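UTP-glucose-1-phosphate uridylyltransferase 2 (Trypanosoma brucei, PDB 3GUE) probably catalyses the formation of UDP-glucose and diphosphate from glucose 1-phosphate and UTP, and binds UDP-glucose. Local coordinates at residues A[158-163]-A[201-206]; A[193-198]-A[322-327]; A[466-471]-A[479-484]. All coordinates share one frame; numbering follows the deposited sequence.

Contact 1. Residues A[158-163]-A[201-206]. With UPG (uridine-5'-diphosphate-glucose), chain C.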
loop_
_atom_site.group_PDB
_atom_site.type_symbol
_atom_site.label_atom_id
_atom_site.label_comp_id
_atom_site.label_asym_id
_atom_site.label_seq_id
_atom_site.Cartn_x
_atom_site.Cartn_y
_atom_site.Cartn_z
ATOM N N ILE A 158 -7.727 6.759 -17.774
ATOM C CA ILE A 158 -7.320 5.834 -16.726
ATOM C C ILE A 158 -6.050 6.279 -15.987
ATOM O O ILE A 158 -6.024 6.311 -14.758
ATOM C CB ILE A 158 -7.134 4.384 -17.302
ATOM C CG1 ILE A 158 -8.425 3.881 -17.993
ATOM C CG2 ILE A 158 -6.585 3.419 -16.267
ATOM C CD1 ILE A 158 -9.407 3.141 -17.076
ATOM N N GLU A 159 -5.007 6.656 -16.726
ATOM C CA GLU A 159 -3.740 6.905 -16.073
ATOM C C GLU A 159 -3.709 8.219 -15.317
ATOM O O GLU A 159 -4.165 9.249 -15.832
ATOM C CB GLU A 159 -2.558 6.850 -17.048
ATOM C CG GLU A 159 -1.222 6.782 -16.303
ATOM C CD GLU A 159 -0.047 6.459 -17.226
ATOM O OE1 GLU A 159 0.168 7.192 -18.192
ATOM O OE2 GLU A 159 0.667 5.480 -16.947
ATOM N N LEU A 160 -3.143 8.153 -14.114
ATOM C CA LEU A 160 -2.731 9.334 -13.354
ATOM C C LEU A 160 -1.247 9.149 -13.103
ATOM O O LEU A 160 -0.846 8.326 -12.278
ATOM C CB LEU A 160 -3.517 9.455 -12.035
ATOM C CG LEU A 160 -3.328 10.738 -11.204
ATOM C CD1 LEU A 160 -4.069 11.965 -11.771
ATOM C CD2 LEU A 160 -3.732 10.496 -9.796
ATOM N N MET A 161 -0.424 9.886 -13.839
ATOM C CA MET A 161 1.015 9.756 -13.709
ATOM C C MET A 161 1.497 10.610 -12.544
ATOM O O MET A 161 1.290 11.814 -12.510
ATOM C CB MET A 161 1.757 10.148 -15.014
ATOM C CG MET A 161 3.273 9.859 -14.941
ATOM S SD MET A 161 3.659 8.092 -15.096
ATOM C CE MET A 161 3.234 7.799 -16.787
ATOM N N GLN A 162 2.118 9.962 -11.575
ATOM C CA GLN A 162 2.646 10.678 -10.450
ATOM C C GLN A 162 4.036 11.220 -10.793
ATOM O O GLN A 162 4.539 11.062 -11.913
ATOM C CB GLN A 162 2.637 9.807 -9.182
ATOM C CG GLN A 162 3.662 8.666 -9.133
ATOM C CD GLN A 162 3.656 7.993 -7.767
ATOM O OE1 GLN A 162 3.357 6.806 -7.647
ATOM N NE2 GLN A 162 3.919 8.766 -6.732
ATOM N N ASN A 163 4.622 11.906 -9.834
ATOM C CA ASN A 163 5.932 12.486 -9.967
ATOM C C ASN A 163 7.023 11.472 -9.639
ATOM O O ASN A 163 6.744 10.331 -9.253
ATOM C CB ASN A 163 6.031 13.675 -9.017
ATOM C CG ASN A 163 4.926 14.699 -9.247
ATOM O OD1 ASN A 163 4.217 15.092 -8.312
ATOM N ND2 ASN A 163 4.781 15.137 -10.489
ATOM N N SER A 201 -2.120 18.138 -12.127
ATOM C CA SER A 201 -2.386 17.559 -13.468
ATOM C C SER A 201 -3.606 18.148 -14.172
ATOM O O SER A 201 -3.740 18.037 -15.398
ATOM C CB SER A 201 -2.604 16.055 -13.385
ATOM O OG SER A 201 -3.700 15.789 -12.525
ATOM N N GLY A 202 -4.532 18.703 -13.387
ATOM C CA GLY A 202 -5.794 19.206 -13.931
ATOM C C GLY A 202 -6.862 18.124 -13.906
ATOM O O GLY A 202 -7.979 18.352 -14.343
ATOM N N LYS A 203 -6.514 16.941 -13.397
ATOM C CA LYS A 203 -7.500 15.865 -13.239
ATOM C C LYS A 203 -8.551 16.263 -12.184
ATOM O O LYS A 203 -9.726 16.046 -12.404
ATOM C CB LYS A 203 -6.863 14.497 -12.877
ATOM C CG LYS A 203 -6.535 13.595 -14.082
ATOM C CD LYS A 203 -7.820 13.053 -14.749
ATOM C CE LYS A 203 -7.541 11.828 -15.619
ATOM N NZ LYS A 203 -7.270 12.199 -17.003
ATOM N N LEU A 204 -8.115 16.870 -11.079
ATOM C CA LEU A 204 -9.042 17.291 -10.022
ATOM C C LEU A 204 -10.099 18.289 -10.544
ATOM O O LEU A 204 -11.289 18.061 -10.371
ATOM C CB LEU A 204 -8.316 17.869 -8.808
ATOM C CG LEU A 204 -9.271 18.250 -7.653
ATOM C CD1 LEU A 204 -10.065 17.040 -7.137
ATOM C CD2 LEU A 204 -8.536 18.943 -6.540
ATOM N N ASP A 205 -9.659 19.376 -11.161
ATOM C CA ASP A 205 -10.562 20.318 -11.843
ATOM C C ASP A 205 -11.449 19.682 -12.903
ATOM O O ASP A 205 -12.620 20.057 -13.042
ATOM C CB ASP A 205 -9.761 21.428 -12.510
ATOM C CG ASP A 205 -9.151 22.384 -11.515
ATOM O OD1 ASP A 205 -9.807 22.663 -10.489
ATOM O OD2 ASP A 205 -8.020 22.861 -11.770
ATOM N N TYR A 206 -10.880 18.756 -13.675
ATOM C CA TYR A 206 -11.648 18.015 -14.666
ATOM C C TYR A 206 -12.789 17.193 -14.036
ATOM O O TYR A 206 -13.942 17.331 -14.448
ATOM C CB TYR A 206 -10.759 17.136 -15.569
ATOM C CG TYR A 206 -11.585 16.340 -16.556
ATOM C CD1 TYR A 206 -12.192 16.970 -17.651
ATOM C CD2 TYR A 206 -11.813 14.975 -16.370
ATOM C CE1 TYR A 206 -12.978 16.251 -18.548
ATOM C CE2 TYR A 206 -12.593 14.247 -17.268
ATOM C CZ TYR A 206 -13.178 14.882 -18.344
ATOM O OH TYR A 206 -13.963 14.168 -19.243
HETATM N N1 UPG C . 2.497 3.426 -4.284
HETATM C C2 UPG C . 2.326 4.448 -5.240
HETATM N N3 UPG C . 3.275 5.454 -5.268
HETATM C C4 UPG C . 4.354 5.498 -4.418
HETATM C C5 UPG C . 4.521 4.498 -3.451
HETATM C C6 UPG C . 3.599 3.460 -3.372
HETATM O O2 UPG C . 1.406 4.491 -6.070
HETATM O O4 UPG C . 5.148 6.440 -4.546
HETATM C C1C UPG C . 1.496 2.314 -4.206
HETATM C C2C UPG C . 1.962 0.857 -4.147
HETATM O O2C UPG C . 2.262 0.363 -5.460
HETATM C C3C UPG C . 0.698 0.200 -3.594
HETATM C C4C UPG C . 0.210 1.229 -2.587
HETATM O O4C UPG C . 0.793 2.505 -2.965
HETATM O O3C UPG C . -0.270 0.106 -4.638
HETATM C C5C UPG C . 0.699 0.899 -1.139
HETATM O O5C UPG C . 2.085 1.021 -0.966
HETATM P PA UPG C . 2.910 -0.049 -0.083
HETATM O O1A UPG C . 2.444 -1.381 -0.563
HETATM O O2A UPG C . 4.346 0.250 -0.064
HETATM O O3A UPG C . 2.262 0.185 1.412
HETATM P PB UPG C . 2.772 1.220 2.559
HETATM O O1B UPG C . 2.873 2.559 1.955
HETATM O O2B UPG C . 3.934 0.656 3.315
HETATM O O3B UPG C . 1.532 1.085 3.569
HETATM C "C1'" UPG C . 0.205 1.557 3.132
HETATM C "C2'" UPG C . -0.265 2.650 4.082
HETATM C "C3'" UPG C . -0.278 2.062 5.488
HETATM C "C4'" UPG C . -1.255 0.876 5.523
HETATM C "C5'" UPG C . -0.849 -0.186 4.469
HETATM C "C6'" UPG C . -1.956 -1.188 4.273
HETATM O "O2'" UPG C . 0.616 3.787 4.047
HETATM O "O3'" UPG C . -0.612 3.082 6.414
HETATM O "O4'" UPG C . -1.281 0.288 6.815
HETATM O "O5'" UPG C . -0.639 0.389 3.150
HETATM O "O6'" UPG C . -1.435 -2.341 3.608
HETATM O O HOH W 1 -5.734 9.931 -17.887
#

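Contact 2. Residues A[193-198]-A[322-327]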
loop_
_atom_site.group_PDB
_atom_site.type_symbol
_atom_site.label_atom_id
_atom_site.label_comp_id
_atom_site.label_asym_id
_atom_site.label_seq_id
_atom_site.Cartn_x
_atom_site.Cartn_y
_atom_site.Cartn_z
ATOM N N ASP A 193 1.722 11.458 -2.652
ATOM C CA ASP A 193 1.922 12.256 -3.868
ATOM C C ASP A 193 0.600 12.470 -4.602
ATOM O O ASP A 193 0.448 13.420 -5.351
ATOM C CB ASP A 193 2.926 11.530 -4.785
ATOM C CG ASP A 193 3.537 12.413 -5.878
ATOM O OD1 ASP A 193 3.753 13.628 -5.679
ATOM O OD2 ASP A 193 3.881 11.861 -6.947
ATOM N N VAL A 194 -0.366 11.584 -4.365
ATOM C CA VAL A 194 -1.661 11.651 -5.048
ATOM C C VAL A 194 -2.376 13.018 -5.061
ATOM O O VAL A 194 -2.974 13.403 -6.063
ATOM C CB VAL A 194 -2.628 10.540 -4.530
ATOM C CG1 VAL A 194 -3.039 10.788 -3.047
ATOM C CG2 VAL A 194 -3.842 10.438 -5.459
ATOM N N TYR A 195 -2.291 13.759 -3.958
ATOM C CA TYR A 195 -3.072 14.984 -3.817
ATOM C C TYR A 195 -2.538 16.074 -4.760
ATOM O O TYR A 195 -3.302 16.648 -5.552
ATOM C CB TYR A 195 -3.134 15.450 -2.354
ATOM C CG TYR A 195 -3.637 14.398 -1.365
ATOM C CD1 TYR A 195 -4.967 13.920 -1.402
ATOM C CD2 TYR A 195 -2.783 13.876 -0.391
ATOM C CE1 TYR A 195 -5.418 12.948 -0.488
ATOM C CE2 TYR A 195 -3.230 12.919 0.528
ATOM C CZ TYR A 195 -4.548 12.452 0.472
ATOM O OH TYR A 195 -4.976 11.507 1.400
ATOM N N THR A 196 -1.235 16.312 -4.699
ATOM C CA THR A 196 -0.540 17.245 -5.624
ATOM C C THR A 196 -0.617 16.830 -7.097
ATOM O O THR A 196 -0.828 17.669 -7.973
ATOM C CB THR A 196 0.925 17.508 -5.191
ATOM O OG1 THR A 196 1.513 18.533 -6.014
ATOM C CG2 THR A 196 1.762 16.262 -5.267
ATOM N N VAL A 197 -0.522 15.538 -7.360
ATOM C CA VAL A 197 -0.680 15.025 -8.723
ATOM C C VAL A 197 -2.084 15.295 -9.272
ATOM O O VAL A 197 -2.223 15.792 -10.411
ATOM C CB VAL A 197 -0.334 13.539 -8.798
ATOM C CG1 VAL A 197 -0.748 12.958 -10.149
ATOM C CG2 VAL A 197 1.181 13.341 -8.527
ATOM N N LEU A 198 -3.107 14.973 -8.478
ATOM C CA LEU A 198 -4.503 15.286 -8.827
ATOM C C LEU A 198 -4.700 16.786 -9.107
ATOM O O LEU A 198 -5.378 17.166 -10.068
ATOM C CB LEU A 198 -5.477 14.797 -7.730
ATOM C CG LEU A 198 -5.929 13.334 -7.760
ATOM C CD1 LEU A 198 -6.857 13.024 -6.539
ATOM C CD2 LEU A 198 -6.584 12.970 -9.092
ATOM N N GLY A 322 -1.179 24.875 -3.413
ATOM C CA GLY A 322 -0.709 23.587 -3.928
ATOM C C GLY A 322 0.252 22.794 -3.049
ATOM O O GLY A 322 0.784 21.776 -3.493
ATOM N N VAL A 323 0.468 23.239 -1.805
ATOM C CA VAL A 323 1.475 22.627 -0.912
ATOM C C VAL A 323 0.884 22.087 0.412
ATOM O O VAL A 323 0.796 22.821 1.409
ATOM C CB VAL A 323 2.709 23.609 -0.684
ATOM C CG1 VAL A 323 3.776 22.992 0.222
ATOM C CG2 VAL A 323 3.333 23.984 -2.007
ATOM N N LEU A 324 0.468 20.811 0.412
ATOM C CA LEU A 324 0.035 20.142 1.649
ATOM C C LEU A 324 1.227 19.864 2.577
ATOM O O LEU A 324 2.296 19.461 2.116
ATOM C CB LEU A 324 -0.678 18.807 1.366
ATOM C CG LEU A 324 -2.006 18.854 0.618
ATOM C CD1 LEU A 324 -2.570 17.455 0.419
ATOM C CD2 LEU A 324 -3.039 19.771 1.300
ATOM N N ARG A 325 1.010 20.058 3.878
ATOM C CA ARG A 325 2.050 19.855 4.885
ATOM C C ARG A 325 2.083 18.403 5.345
ATOM O O ARG A 325 2.031 18.153 6.547
ATOM C CB ARG A 325 1.799 20.751 6.120
ATOM C CG ARG A 325 1.561 22.217 5.838
ATOM C CD ARG A 325 1.315 23.031 7.124
ATOM N NE ARG A 325 -0.109 23.220 7.430
ATOM C CZ ARG A 325 -0.836 22.415 8.209
ATOM N NH1 ARG A 325 -0.293 21.348 8.774
ATOM N NH2 ARG A 325 -2.121 22.677 8.423
ATOM N N LEU A 326 2.136 17.444 4.415
ATOM C CA LEU A 326 2.266 16.041 4.799
ATOM C C LEU A 326 3.640 15.805 5.430
ATOM O O LEU A 326 4.631 16.368 4.972
ATOM C CB LEU A 326 2.070 15.120 3.585
ATOM C CG LEU A 326 0.665 14.965 2.977
ATOM C CD1 LEU A 326 0.747 14.144 1.705
ATOM C CD2 LEU A 326 -0.291 14.278 3.931
ATOM N N PRO A 327 3.708 14.982 6.487
ATOM C CA PRO A 327 5.023 14.713 7.102
ATOM C C PRO A 327 5.956 13.892 6.210
ATOM O O PRO A 327 5.558 12.842 5.648
ATOM C CB PRO A 327 4.677 13.951 8.385
ATOM C CG PRO A 327 3.338 13.398 8.165
ATOM C CD PRO A 327 2.620 14.261 7.161
HETATM O O HOH W 2 0.047 20.990 -5.788
#

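Contact 3. Residues A[466-471]-A[479-484]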
loop_
_atom_site.group_PDB
_atom_site.type_symbol
_atom_site.label_atom_id
_atom_site.label_comp_id
_atom_site.label_asym_id
_atom_site.label_seq_id
_atom_site.Cartn_x
_atom_site.Cartn_y
_atom_site.Cartn_z
ATOM N N GLU A 466 21.412 -28.677 1.940
ATOM C CA GLU A 466 20.461 -29.187 0.941
ATOM C C GLU A 466 19.030 -28.702 1.245
ATOM O O GLU A 466 18.588 -28.731 2.407
ATOM C CB GLU A 466 20.545 -30.725 0.801
ATOM C CG GLU A 466 20.107 -31.543 2.030
ATOM C CD GLU A 466 20.432 -33.031 1.904
ATOM O OE1 GLU A 466 21.392 -33.491 2.563
ATOM O OE2 GLU A 466 19.740 -33.742 1.142
ATOM N N PRO A 467 18.301 -28.200 0.222
ATOM C CA PRO A 467 16.911 -27.870 0.528
ATOM C C PRO A 467 16.132 -29.017 1.169
ATOM O O PRO A 467 16.272 -30.170 0.774
ATOM C CB PRO A 467 16.320 -27.528 -0.843
ATOM C CG PRO A 467 17.473 -26.989 -1.595
ATOM C CD PRO A 467 18.639 -27.862 -1.176
ATOM N N LEU A 468 15.341 -28.673 2.175
ATOM C CA LEU A 468 14.364 -29.572 2.772
ATOM C C LEU A 468 13.095 -29.634 1.910
ATOM O O LEU A 468 12.352 -28.640 1.776
ATOM C CB LEU A 468 14.032 -29.091 4.193
ATOM C CG LEU A 468 12.932 -29.725 5.055
ATOM C CD1 LEU A 468 13.195 -31.220 5.250
ATOM C CD2 LEU A 468 12.880 -29.026 6.398
ATOM N N ILE A 469 12.847 -30.795 1.317
ATOM C CA ILE A 469 11.642 -30.946 0.506
ATOM C C ILE A 469 10.534 -31.458 1.402
ATOM O O ILE A 469 10.730 -32.403 2.172
ATOM C CB ILE A 469 11.834 -31.860 -0.738
ATOM C CG1 ILE A 469 12.844 -31.251 -1.705
ATOM C CG2 ILE A 469 10.510 -32.048 -1.487
ATOM C CD1 ILE A 469 13.542 -32.259 -2.496
ATOM N N ILE A 470 9.384 -30.801 1.332
ATOM C CA ILE A 470 8.211 -31.298 2.035
ATOM C C ILE A 470 7.383 -32.141 1.053
ATOM O O ILE A 470 6.747 -31.612 0.137
ATOM C CB ILE A 470 7.373 -30.154 2.727
ATOM C CG1 ILE A 470 8.261 -29.233 3.592
ATOM C CG2 ILE A 470 6.209 -30.749 3.533
ATOM C CD1 ILE A 470 9.059 -29.944 4.740
ATOM N N GLY A 471 7.419 -33.452 1.249
ATOM C CA GLY A 471 6.750 -34.410 0.357
ATOM C C GLY A 471 5.321 -34.031 -0.002
ATOM O O GLY A 471 4.591 -33.448 0.807
ATOM N N GLU A 479 2.679 -29.049 14.058
ATOM C CA GLU A 479 3.946 -29.774 14.118
ATOM C C GLU A 479 5.131 -28.825 13.987
ATOM O O GLU A 479 5.051 -27.804 13.309
ATOM C CB GLU A 479 3.964 -30.814 12.996
ATOM C CG GLU A 479 5.237 -31.628 12.815
ATOM C CD GLU A 479 5.050 -32.789 11.824
ATOM O OE1 GLU A 479 4.023 -32.813 11.114
ATOM O OE2 GLU A 479 5.920 -33.684 11.770
ATOM N N VAL A 480 6.225 -29.186 14.645
ATOM C CA VAL A 480 7.488 -28.494 14.525
ATOM C C VAL A 480 8.429 -29.465 13.818
ATOM O O VAL A 480 8.667 -30.578 14.317
ATOM C CB VAL A 480 8.037 -28.078 15.925
ATOM C CG1 VAL A 480 9.520 -27.726 15.866
ATOM C CG2 VAL A 480 7.235 -26.915 16.496
ATOM N N VAL A 481 8.955 -29.034 12.672
ATOM C CA VAL A 481 9.879 -29.825 11.850
ATOM C C VAL A 481 11.271 -29.198 11.910
ATOM O O VAL A 481 11.458 -28.034 11.578
ATOM C CB VAL A 481 9.360 -29.975 10.377
ATOM C CG1 VAL A 481 10.324 -30.786 9.494
ATOM C CG2 VAL A 481 7.973 -30.614 10.371
ATOM N N VAL A 482 12.237 -29.970 12.400
ATOM C CA VAL A 482 13.618 -29.513 12.432
ATOM C C VAL A 482 14.556 -30.531 11.784
ATOM O O VAL A 482 14.712 -31.657 12.258
ATOM C CB VAL A 482 14.122 -29.159 13.857
ATOM C CG1 VAL A 482 15.426 -28.325 13.764
ATOM C CG2 VAL A 482 13.040 -28.420 14.712
ATOM N N VAL A 483 15.182 -30.118 10.688
ATOM C CA VAL A 483 16.159 -30.969 10.021
ATOM C C VAL A 483 17.583 -30.443 10.191
ATOM O O VAL A 483 17.894 -29.294 9.876
ATOM C CB VAL A 483 15.818 -31.179 8.538
ATOM C CG1 VAL A 483 17.047 -31.647 7.779
ATOM C CG2 VAL A 483 14.694 -32.191 8.398
ATOM N N GLU A 484 18.436 -31.318 10.706
ATOM C CA GLU A 484 19.808 -30.983 11.034
ATOM C C GLU A 484 20.736 -32.084 10.556
ATOM O O GLU A 484 21.931 -31.869 10.414
ATOM C CB GLU A 484 19.934 -30.800 12.544
ATOM C CG GLU A 484 19.334 -31.954 13.345
ATOM C CD GLU A 484 18.452 -31.489 14.492
ATOM O OE1 GLU A 484 18.936 -30.714 15.351
ATOM O OE2 GLU A 484 17.274 -31.920 14.538
#

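Contact 1. Residues A[158-163]-A[201-206]
Leu160 and Lys203 supply the apolar part of this contact, between an outermost strand of the large mixed sheet and the start of helix 203-209. The leucine fork and the lysine stem run alongside one another with opposite headings, and one methyl, Leu160 CD1, does the touching, lying 3.8 Å from Lys203 CG. Leu160 has its CG anti to the backbone N (chi1 -172°), which directs the fork toward the helix start. There Leu160 CD1 also comes within 3.9 Å of Ser201 OG. Val197 and Leu198 of the preceding helix add to the apolar surroundings of this leucine.

The polar half is indirect. Two kinks in the lysine chain bring its end alongside the strand, where Lys203 NZ donates to a water over 2.9 Å; the same water donates a hydrogen bond to Glu159 O at 2.7 Å. Ser156 O gives NZ a second acceptor. At the helix start, Lys203 N donates to Ser201 OG over 3.2 Å at 162°, which makes an ST turn, while the same hydroxyl bonds to Val197 O. The positive phi of Gly202 lets the chain pass from one helix to the next between these residues.

Further along the strand segment comes ligand chemistry. Gln162 OE1 accepts from N3 of the uracil in UDP-glucose at 2.7 Å and 150°, and Gln162 NE2 makes a weak bond to O4 of the same base at 3.4 Å. NE2 also donates to Asp193 OD2, a bond consistent with the amide being turned so that OE1 faces N3.

The chemistry implies a division of labour: the lysine stem serves as hydrocarbon against the sheet edge, its charged end is met by a carbonyl and a water, and the same strand leads into Gln162, which accepts the imide hydrogen of the uracil.

Contact 2. Residues A[193-198]-A[322-327]
Tyr195 meets both leucines of the loop 322-327, and these apolar touches make up most of the contact. Leu324 CD1 packs 3.5 Å from Tyr195 CB and 3.7 Å from Tyr195 CD2, thus reaching the base of the side chain as well as its ring. Leu326 CD1 arrives at the ring edge, near its plane, 4.1 Å from Tyr195 CD2. Both leucine chains run roughly perpendicular to the tyrosine side chain. An inverse gamma turn centred on Arg325 separates the two leucines, each of which points toward the helix. Val194 CG1 sits over the middle of one face of the Tyr195 ring, 3.8 Å from its plane; Leu313 and Ala355 also touch the tyrosine, whose hydroxyl bonds to Met352 O.

The polar part is carried by solvent. Thr196 OG1 and Gly322 O stand 4.2 Å apart, too far for a direct bond, and a water lies between them. It donates to Thr196 OG1 at 2.9 Å; its leg to Gly322 O is modelled so short that its length is doubtful. Thr196 also lines the pocket occupied by a dithiol, probably from the crystallisation liquor.

What follows chemically is that a helix and an irregular loop are joined by leucine methyls against the CB and ring of one tyrosine, while a water that appears to donate to both lies between two acceptors, a threonine oxygen and a backbone carbonyl.

Contact 3. Residues A[466-471]-A[479-484]
This is an apolar contact between strands on two different sheets of the C-terminal domain, made by partly exposed side chains that face each other between the two sheets, near the end of the domain. Strand 468-470 pairs with strand 446-448, whereas strand 480-483, close to the C terminus, forms the outer edge of the parallel sheet that includes 437-443 and 458-462. Because the two strands belong to separate sheets, their backbones do not pair; even the nearest alpha carbons, those of Leu468 and Val483, are 7.6 Å apart.

Leu468 is the residue that bridges the gap. Its CG lies anti to the backbone N (chi1 174°), and the fork at its end is presented to two valines. The Leu468 CD1 branch comes within 3.6 Å of Val483 CG2, the closest approach of the contact, while Leu468 CD2 is 4.2 Å from that same methyl, so that Val483 CG2 faces both arms of the fork. The two side chains meet at a slant. With Val483 CG1 anti to the backbone N (chi1 161°), CG2 is the methyl left to meet the leucine.

Val481, two residues earlier and pointing to the same side of its strand, adds a looser touch from Val481 CG1 to Leu468 CD2 at 4.4 Å. Val482 between them points away, in the alternation expected of an extended strand. Ile460 and Asn462 of strand 458-462 also lie against Leu468, as does Val446 of its own sheet, and Asn462 touches Val483 too.

Short parallel strands stacked in successive turns, with aliphatic residues directed inward from different faces, fit the left-handed beta-helix that forms the C-terminal domain in eukaryotic UDP-glucose pyrophosphorylases; this contact lies in its last turns.

Followed from the N terminus, the chain leaves strand 159-161 at the edge of the large mixed sheet and, after 37 intervening residues, contact 1 closes a loop at helix 203-209. Contact 2 opens inside that loop, on helix 194-201, and closes only after 123 further residues, so the two contacts cross rather than nest. They also touch, through Leu204 N with Leu198 O and Asn163 N with Asp193 OD2, tying sheet edge, consecutive helices and the loop before strand 329-334 into one continuous region, with Gln162 of contact 1 at the uracil. Contact 3 follows in series, closing a loop of seven residues in the C-terminal domain; its centre lies about 51 Å from that of contact 1.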